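Local coordinates for HD domain-containing protein (Aquifex aeolicus, PDB 2HEK) that binds zinc and GDP and, as an HD-domain protein, may act as a dGTPase, although its function has not been established, at residues 8-13 and 165-170; 45-50 and 171-176. All coordinates share one frame; numbering follows the deposited sequence.

Interaction 1: residues 8-13 and 165-170; sequences PLYGFV and YLRRDA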
loop_
_atom_site.group_PDB
_atom_site.type_symbol
_atom_site.label_atom_id
_atom_site.label_comp_id
_atom_site.label_asym_id
_atom_site.label_seq_id
_atom_site.Cartn_x
_atom_site.Cartn_y
_atom_site.Cartn_z
ATOM N N PRO A 8 4.763 8.999 -8.789
ATOM C CA PRO A 8 4.309 8.191 -7.634
ATOM C C PRO A 8 3.390 7.036 -8.039
ATOM O O PRO A 8 3.244 6.081 -7.265
ATOM C CB PRO A 8 3.532 9.204 -6.776
ATOM C CG PRO A 8 3.148 10.321 -7.732
ATOM C CD PRO A 8 4.314 10.401 -8.691
ATOM N N LEU A 9 2.806 7.071 -9.253
ATOM C CA LEU A 9 1.990 5.947 -9.692
ATOM C C LEU A 9 2.851 4.746 -10.090
ATOM O O LEU A 9 2.419 3.615 -9.965
ATOM C CB LEU A 9 1.088 6.337 -10.878
ATOM C CG LEU A 9 -0.285 6.900 -10.502
ATOM C CD1 LEU A 9 -0.216 8.221 -9.675
ATOM C CD2 LEU A 9 -0.963 7.074 -11.803
ATOM N N TYR A 10 4.054 4.982 -10.590
ATOM C CA TYR A 10 4.798 3.904 -11.272
ATOM C C TYR A 10 6.194 3.725 -10.739
ATOM O O TYR A 10 6.866 2.786 -11.123
ATOM C CB TYR A 10 4.911 4.218 -12.785
ATOM C CG TYR A 10 3.548 4.370 -13.414
ATOM C CD1 TYR A 10 3.194 5.559 -14.058
ATOM C CD2 TYR A 10 2.591 3.346 -13.314
ATOM C CE1 TYR A 10 1.924 5.723 -14.615
ATOM C CE2 TYR A 10 1.303 3.514 -13.864
ATOM C CZ TYR A 10 1.002 4.682 -14.522
ATOM O OH TYR A 10 -0.231 4.849 -15.076
ATOM N N GLY A 11 6.644 4.636 -9.884
ATOM C CA GLY A 11 8.055 4.663 -9.462
ATOM C C GLY A 11 8.808 5.656 -10.344
ATOM O O GLY A 11 8.982 6.831 -9.985
ATOM N N PHE A 12 9.249 5.204 -11.504
ATOM C CA PHE A 12 9.919 6.106 -12.487
ATOM C C PHE A 12 9.350 5.849 -13.863
ATOM O O PHE A 12 8.970 4.722 -14.155
ATOM C CB PHE A 12 11.430 5.866 -12.494
ATOM C CG PHE A 12 12.111 6.377 -11.263
ATOM C CD1 PHE A 12 12.598 7.694 -11.216
ATOM C CD2 PHE A 12 12.228 5.577 -10.130
ATOM C CE1 PHE A 12 13.219 8.180 -10.074
ATOM C CE2 PHE A 12 12.841 6.073 -8.970
ATOM C CZ PHE A 12 13.327 7.371 -8.950
ATOM N N VAL A 13 9.236 6.892 -14.679
ATOM C CA VAL A 13 8.937 6.727 -16.105
ATOM C C VAL A 13 10.209 7.029 -16.927
ATOM O O VAL A 13 10.785 8.106 -16.817
ATOM C CB VAL A 13 7.766 7.632 -16.525
ATOM C CG1 VAL A 13 7.557 7.618 -18.072
ATOM C CG2 VAL A 13 6.478 7.197 -15.734
ATOM N N TYR A 165 -5.445 7.644 -16.410
ATOM C CA TYR A 165 -6.186 8.647 -15.653
ATOM C C TYR A 165 -7.033 8.053 -14.533
ATOM O O TYR A 165 -7.188 8.700 -13.498
ATOM C CB TYR A 165 -6.943 9.633 -16.562
ATOM C CG TYR A 165 -8.172 9.190 -17.316
ATOM C CD1 TYR A 165 -9.270 8.662 -16.659
ATOM C CD2 TYR A 165 -8.196 9.293 -18.710
ATOM C CE1 TYR A 165 -10.387 8.253 -17.393
ATOM C CE2 TYR A 165 -9.306 8.875 -19.459
ATOM C CZ TYR A 165 -10.404 8.352 -18.791
ATOM O OH TYR A 165 -11.508 7.940 -19.502
ATOM N N LEU A 166 -7.577 6.845 -14.699
ATOM C CA LEU A 166 -8.386 6.279 -13.614
ATOM C C LEU A 166 -7.532 6.120 -12.374
ATOM O O LEU A 166 -7.933 6.522 -11.282
ATOM C CB LEU A 166 -9.022 4.928 -13.983
ATOM C CG LEU A 166 -10.160 4.992 -15.017
ATOM C CD1 LEU A 166 -10.508 3.532 -15.419
ATOM C CD2 LEU A 166 -11.400 5.761 -14.441
ATOM N N ARG A 167 -6.349 5.533 -12.546
ATOM C CA ARG A 167 -5.380 5.354 -11.428
ATOM C C ARG A 167 -4.852 6.678 -10.868
ATOM O O ARG A 167 -4.738 6.866 -9.641
ATOM C CB ARG A 167 -4.224 4.411 -11.855
ATOM C CG ARG A 167 -3.087 4.154 -10.788
ATOM C CD ARG A 167 -1.935 3.011 -11.183
ATOM N NE ARG A 167 -1.189 2.716 -9.972
ATOM C CZ ARG A 167 -0.390 1.682 -9.859
ATOM N NH1 ARG A 167 -0.251 0.841 -10.886
ATOM N NH2 ARG A 167 0.244 1.470 -8.724
ATOM N N ARG A 168 -4.480 7.613 -11.735
ATOM C CA ARG A 168 -3.935 8.872 -11.261
ATOM C C ARG A 168 -5.025 9.719 -10.543
ATOM O O ARG A 168 -4.764 10.337 -9.488
ATOM C CB ARG A 168 -3.307 9.647 -12.456
ATOM C CG ARG A 168 -2.513 10.943 -12.076
ATOM C CD ARG A 168 -1.743 11.571 -13.315
ATOM N NE ARG A 168 -0.965 10.497 -13.947
ATOM C CZ ARG A 168 0.245 10.117 -13.560
ATOM N NH1 ARG A 168 0.894 10.772 -12.591
ATOM N NH2 ARG A 168 0.800 9.078 -14.145
ATOM N N ASP A 169 -6.234 9.762 -11.124
ATOM C CA ASP A 169 -7.357 10.484 -10.522
ATOM C C ASP A 169 -7.636 9.909 -9.137
ATOM O O ASP A 169 -7.814 10.671 -8.200
ATOM C CB ASP A 169 -8.612 10.434 -11.410
ATOM C CG ASP A 169 -8.438 11.194 -12.746
ATOM O OD1 ASP A 169 -7.431 11.901 -12.930
ATOM O OD2 ASP A 169 -9.312 11.073 -13.624
ATOM N N ALA A 170 -7.601 8.578 -8.995
ATOM C CA ALA A 170 -7.880 7.928 -7.695
ATOM C C ALA A 170 -6.777 8.292 -6.713
ATOM O O ALA A 170 -7.042 8.581 -5.573
ATOM C CB ALA A 170 -7.934 6.433 -7.844
#
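Leu-9 pushes its isobutyl group between Arg-167 and Arg-168, consecutive residues of a helix, and the two arginines receive it differently. Its CD2 methyl rests on the helix backbone, 3.5 Å from Arg-168 CA, and also lies beneath one face of the Arg-168 guanidinium, toward its rim. Arg-168 can turn that face to a methyl because its chain bends at chi3 (-51°), crossing the leucine at about a right angle. Arg-167 instead stays extended, with CG anti to the backbone N (chi1 178°), and slides past Leu-9 in the opposite direction, its CG 3.8 Å from Leu-9 CD2. Its guanidinium reaches the loop backbone, where Leu-9 O sits over one face, 3.3 Å from Arg-167 NH2. A carbonyl above the plane cannot meet an N-H squarely, so the attraction is electrostatic at most. Were Arg-167 an alanine, one flank of Leu-9 would probably be uncovered and its carbonyl left without that neighbouring positive charge.

Tyr-10 carries Leu-9 CB over the centre of its ring. Its CE1 meets the edge of the Arg-168 guanidinium, 3.6 Å from Arg-168 NH2, the planes turned 60° apart. Long, charged, yet apolar along the stem, Arg-168 suits this place: NH2 forms salt bridges with Asp-7 and Asp-164, and Tyr-10 OH is hydrogen-bonded to Asp-164 as well. Its side chain comes within about 4 Å of that of His-54, a zinc ligand, so the contact borders the metal site. In the hairpin of strands 2-7 and 11-16, Tyr-10 and Gly-11 form a classic bulge opposite Asp-7. This turn packs on helix 160-173, while Tyr-10 and Val-13 touch helix 51-69.

Interaction 2: residues 45-50 and 171-176; sequences PSAQHT and YFCGVS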
loop_
_atom_site.group_PDB
_atom_site.type_symbol
_atom_site.label_atom_id
_atom_site.label_comp_id
_atom_site.label_asym_id
_atom_site.label_seq_id
_atom_site.Cartn_x
_atom_site.Cartn_y
_atom_site.Cartn_z
ATOM N N PRO A 45 -9.499 18.404 -2.589
ATOM C CA PRO A 45 -8.435 19.424 -2.587
ATOM C C PRO A 45 -7.099 18.987 -3.192
ATOM O O PRO A 45 -6.391 19.817 -3.771
ATOM C CB PRO A 45 -8.287 19.763 -1.080
ATOM C CG PRO A 45 -9.680 19.540 -0.549
ATOM C CD PRO A 45 -10.081 18.246 -1.240
ATOM N N SER A 46 -6.799 17.695 -3.116
ATOM C CA SER A 46 -5.491 17.182 -3.579
ATOM C C SER A 46 -5.487 16.848 -5.096
ATOM O O SER A 46 -4.469 16.388 -5.614
ATOM C CB SER A 46 -5.115 15.966 -2.745
ATOM O OG SER A 46 -4.771 16.360 -1.394
ATOM N N ALA A 47 -6.598 17.123 -5.803
ATOM C CA ALA A 47 -6.696 16.871 -7.272
ATOM C C ALA A 47 -5.921 17.913 -8.048
ATOM O O ALA A 47 -6.486 18.598 -8.916
ATOM C CB ALA A 47 -8.180 16.867 -7.767
ATOM N N GLN A 48 -4.621 17.990 -7.797
ATOM C CA GLN A 48 -3.782 19.049 -8.399
ATOM C C GLN A 48 -2.973 18.542 -9.593
ATOM O O GLN A 48 -2.243 19.303 -10.197
ATOM C CB GLN A 48 -2.797 19.571 -7.329
ATOM C CG GLN A 48 -3.478 20.169 -6.089
ATOM C CD GLN A 48 -4.094 21.495 -6.402
ATOM O OE1 GLN A 48 -5.016 21.919 -5.758
ATOM N NE2 GLN A 48 -3.589 22.150 -7.415
ATOM N N HIS A 49 -3.084 17.251 -9.914
ATOM C CA HIS A 49 -2.272 16.663 -10.995
ATOM C C HIS A 49 -2.640 17.299 -12.350
ATOM O O HIS A 49 -3.811 17.752 -12.561
ATOM C CB HIS A 49 -2.467 15.147 -11.062
ATOM C CG HIS A 49 -3.911 14.721 -10.990
ATOM N ND1 HIS A 49 -4.498 13.876 -11.918
ATOM C CD2 HIS A 49 -4.877 15.017 -10.091
ATOM C CE1 HIS A 49 -5.761 13.670 -11.587
ATOM N NE2 HIS A 49 -6.024 14.374 -10.497
ATOM N N THR A 50 -1.650 17.365 -13.252
ATOM C CA THR A 50 -1.853 18.042 -14.538
ATOM C C THR A 50 -1.776 17.105 -15.725
ATOM O O THR A 50 -1.390 15.925 -15.578
ATOM C CB THR A 50 -0.842 19.188 -14.746
ATOM O OG1 THR A 50 0.405 18.631 -15.150
ATOM C CG2 THR A 50 -0.611 19.972 -13.465
ATOM N N TYR A 171 -5.529 8.261 -7.171
ATOM C CA TYR A 171 -4.362 8.492 -6.319
ATOM C C TYR A 171 -4.391 9.910 -5.757
ATOM O O TYR A 171 -4.125 10.122 -4.578
ATOM C CB TYR A 171 -3.071 8.287 -7.150
ATOM C CG TYR A 171 -1.793 8.372 -6.346
ATOM C CD1 TYR A 171 -1.287 7.234 -5.696
ATOM C CD2 TYR A 171 -1.062 9.594 -6.264
ATOM C CE1 TYR A 171 -0.097 7.299 -4.932
ATOM C CE2 TYR A 171 0.157 9.661 -5.563
ATOM C CZ TYR A 171 0.616 8.484 -4.890
ATOM O OH TYR A 171 1.771 8.506 -4.133
ATOM N N PHE A 172 -4.702 10.892 -6.591
ATOM C CA PHE A 172 -4.667 12.290 -6.137
ATOM C C PHE A 172 -5.970 12.722 -5.478
ATOM O O PHE A 172 -5.943 13.522 -4.554
ATOM C CB PHE A 172 -4.358 13.263 -7.292
ATOM C CG PHE A 172 -2.910 13.251 -7.720
ATOM C CD1 PHE A 172 -2.417 12.251 -8.551
ATOM C CD2 PHE A 172 -2.047 14.258 -7.318
ATOM C CE1 PHE A 172 -1.081 12.221 -8.945
ATOM C CE2 PHE A 172 -0.670 14.234 -7.731
ATOM C CZ PHE A 172 -0.209 13.182 -8.526
ATOM N N CYS A 173 -7.117 12.273 -5.976
ATOM C CA CYS A 173 -8.389 12.638 -5.286
ATOM C C CYS A 173 -8.496 12.003 -3.922
ATOM O O CYS A 173 -9.071 12.613 -3.022
ATOM C CB CYS A 173 -9.643 12.296 -6.096
ATOM S SG CYS A 173 -9.760 13.275 -7.598
ATOM N N GLY A 174 -7.924 10.804 -3.780
ATOM C CA GLY A 174 -7.993 10.010 -2.532
ATOM C C GLY A 174 -9.176 9.040 -2.556
ATOM O O GLY A 174 -9.884 8.933 -1.580
ATOM N N VAL A 175 -9.375 8.305 -3.656
ATOM C CA VAL A 175 -10.504 7.401 -3.778
ATOM C C VAL A 175 -10.029 5.980 -3.493
ATOM O O VAL A 175 -9.476 5.316 -4.336
ATOM C CB VAL A 175 -11.230 7.559 -5.149
ATOM C CG1 VAL A 175 -12.442 6.600 -5.257
ATOM C CG2 VAL A 175 -11.708 8.985 -5.294
ATOM N N SER A 176 -10.296 5.556 -2.267
ATOM C CA SER A 176 -9.812 4.323 -1.640
ATOM C C SER A 176 -10.725 3.130 -1.886
ATOM O O SER A 176 -10.582 2.090 -1.222
ATOM C CB SER A 176 -9.763 4.559 -0.117
ATOM O OG SER A 176 -11.018 5.033 0.391
HETATM O O HOH W 1 -8.678 15.400 -2.387
#
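Phe-172, on the last turn of helix 160-173, presents its benzyl group to 45-50, the loop leading into helix 51-69, and every part of it finds a neighbour there. CB lies beside the imidazole of His-49 and 3.5 Å from Ser-46 O. CG, placed anti to its own carbonyl carbon (chi1 -75°), faces His-49 CG at 3.7 Å, and CD1 meets the same atom almost as closely. On the other flank CD2 comes 3.6 Å from Ser-46 O, which lies in the ring plane at the edge, where the weakly positive ring hydrogens suit a carbonyl oxygen. CE1, CE2 and finally CZ, the tip, all look toward His-49 CB. That methylene stands over the middle of the ring, 3.6 Å from the Phe-172 centroid and only 1° off the normal, a textbook CH-pi contact. The imidazole beyond it makes an offset stack, with planes 21° apart. A phenyl ring suits this place because it offers a broad face to the histidine and a polarised rim to the carbonyl. It also meets Phe-172 of the second subunit.

Next to it, Ala-47, the centre of an inverse gamma turn, sets its small CB 3.9 Å from Cys-173 SG. The backbones approach closely here, and alanine and cysteine fit the limited room.

No direct hydrogen bond joins the segments. A single water bridges them, accepting from Ser-46 N and donating to Cys-173 O. The buried contact therefore relies on ring stacking, CH-pi and dispersion forces, with the water supplying partners to two backbone groups; His-49 N, also buried, has none in the model.

Along the chain the segments alternate: 8-13, 45-50, 165-170, then 171-176. Helix 160-173 serves both contacts, the N-terminal hairpin packing on it in interaction 1 and the loop leading into helix 51-69 joining its C-terminal end in interaction 2. Their centres lie 10 Å apart, and they meet where Arg-168 and Asp-169 touch His-49; Ala-170 O and Val-175 N probably hydrogen-bond as the helix ends. The two helices that meet these contacts carry zinc ligands, Asp-161 on 160-173 and His-54 on 51-69, so both contacts lie close to the HD-domain metal site. Both also touch the second subunit, while Pro-45 borders a GDP pocket.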